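Local atomic coordinates of gigastasin (Haementeria ghilianii, PDB entry 5UBM), a protein that probably acts as an antistasin-type inhibitor of a serine protease of its host. Residues C[81-84]-C[85-89]. Numbering follows the deposited sequence.
Sequences LGCT and YGFKT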
loop_
_atom_site.group_PDB
_atom_site.type_symbol
_atom_site.label_atom_id
_atom_site.label_comp_id
_atom_site.label_asym_id
_atom_site.label_seq_id
_atom_site.Cartn_x
_atom_site.Cartn_y
_atom_site.Cartn_z
ATOM N N LEU C 81 -7.420 4.087 -18.071
ATOM C CA LEU C 81 -7.991 5.039 -17.136
ATOM C C LEU C 81 -9.501 5.157 -17.328
ATOM O O LEU C 81 -9.984 5.222 -18.461
ATOM C CB LEU C 81 -7.327 6.396 -17.335
ATOM C CG LEU C 81 -7.658 7.516 -16.369
ATOM C CD1 LEU C 81 -6.998 7.229 -15.033
ATOM C CD2 LEU C 81 -7.186 8.842 -16.951
ATOM N N GLY C 82 -10.246 5.183 -16.227
ATOM C CA GLY C 82 -11.685 5.372 -16.299
ATOM C C GLY C 82 -12.104 6.837 -16.339
ATOM O O GLY C 82 -12.244 7.475 -15.296
ATOM N N CYS C 83 -12.303 7.366 -17.545
ATOM C CA CYS C 83 -12.728 8.757 -17.729
ATOM C C CYS C 83 -14.154 8.996 -17.249
ATOM O O CYS C 83 -15.084 8.307 -17.672
ATOM C CB CYS C 83 -12.621 9.168 -19.203
ATOM S SG CYS C 83 -10.935 9.350 -19.850
ATOM N N THR C 84 -14.317 9.987 -16.380
ATOM C CA THR C 84 -15.629 10.343 -15.847
ATOM C C THR C 84 -16.638 10.662 -16.951
ATOM O O THR C 84 -17.786 10.229 -16.895
ATOM C CB THR C 84 -15.533 11.551 -14.896
ATOM O OG1 THR C 84 -14.448 11.356 -13.978
ATOM C CG2 THR C 84 -16.824 11.718 -14.121
ATOM N N TYR C 85 -16.209 11.415 -17.956
ATOM C CA TYR C 85 -17.096 11.784 -19.052
ATOM C C TYR C 85 -16.769 11.008 -20.323
ATOM O O TYR C 85 -17.103 11.437 -21.430
ATOM C CB TYR C 85 -17.020 13.289 -19.318
ATOM C CG TYR C 85 -17.534 14.123 -18.168
ATOM C CD1 TYR C 85 -18.897 14.222 -17.911
ATOM C CD2 TYR C 85 -16.660 14.811 -17.337
ATOM C CE1 TYR C 85 -19.375 14.981 -16.857
ATOM C CE2 TYR C 85 -17.130 15.572 -16.281
ATOM C CZ TYR C 85 -18.487 15.653 -16.047
ATOM O OH TYR C 85 -18.957 16.410 -15.000
ATOM N N GLY C 86 -16.119 9.860 -20.154
ATOM C CA GLY C 86 -15.727 9.036 -21.282
ATOM C C GLY C 86 -14.489 9.567 -21.984
ATOM O O GLY C 86 -14.055 10.700 -21.750
ATOM N N PHE C 87 -13.908 8.737 -22.842
ATOM C CA PHE C 87 -12.756 9.157 -23.630
ATOM C C PHE C 87 -13.175 10.155 -24.704
ATOM O O PHE C 87 -14.255 10.040 -25.291
ATOM C CB PHE C 87 -12.070 7.948 -24.269
ATOM C CG PHE C 87 -11.161 7.200 -23.335
ATOM C CD1 PHE C 87 -11.683 6.376 -22.346
ATOM C CD2 PHE C 87 -9.785 7.306 -23.454
ATOM C CE1 PHE C 87 -10.848 5.682 -21.486
ATOM C CE2 PHE C 87 -8.941 6.611 -22.600
ATOM C CZ PHE C 87 -9.472 5.800 -21.612
ATOM N N LYS C 88 -12.323 11.146 -24.944
ATOM C CA LYS C 88 -12.555 12.089 -26.022
ATOM C C LYS C 88 -12.465 11.360 -27.353
ATOM O O LYS C 88 -11.448 10.737 -27.656
ATOM C CB LYS C 88 -11.549 13.235 -25.968
ATOM C CG LYS C 88 -11.749 14.268 -27.060
ATOM C CD LYS C 88 -10.912 15.509 -26.812
ATOM C CE LYS C 88 -11.267 16.607 -27.797
ATOM N NZ LYS C 88 -12.732 16.889 -27.802
ATOM N N THR C 89 -13.532 11.421 -28.140
ATOM C CA THR C 89 -13.569 10.699 -29.406
ATOM C C THR C 89 -13.674 11.646 -30.596
ATOM O O THR C 89 -14.332 12.683 -30.515
ATOM C CB THR C 89 -14.741 9.703 -29.445
ATOM O OG1 THR C 89 -15.979 10.415 -29.346
ATOM C CG2 THR C 89 -14.641 8.729 -28.290
#
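Cys83 and Phe87 meet through sulfur and ring on the inner side of a tight reversal of the chain. The Cys83 SG stands over one face of the Phe87 ring, 3.9 Å from its centroid and only 9° off the ring normal, so this is a sulfur-aromatic contact above the centre of the ring. Phe87 presents that face with its CG anti to its own carbonyl carbon (chi1 -80°). The same sulfur is tied covalently to Cys100 in a disulfide. Leu81 O comes obliquely to the ring, 3.2 Å from Phe87 CE1 and equally near Phe87 CZ.

Backbone bonding closes the reversal. Cys83 to Gly86 is a type I beta turn, in which Gly86 N donates to Cys83 O over 3.1 Å with an N-H...O angle of 158°. Gly86 then takes a positive phi and leads the chain into strand 87-89, while the Cys83 CB packs 3.3 Å from Gly86 O.

At the corner of the turn, Thr84 CG2 lies over one face of the Tyr85 ring. Contacts with the other protein in the complex come from the same loop: Thr84 OG1 hydrogen-bonds one of its polar side chains, Gly82 makes backbone hydrogen bonds to it, and Leu81 packs on it.

Turn bond, disulfide and sulfur-ring contact thus together restrain one loop of this antistasin-family, cystine-rich module, the loop whose Gly82 and Thr84 bond to the partner protein.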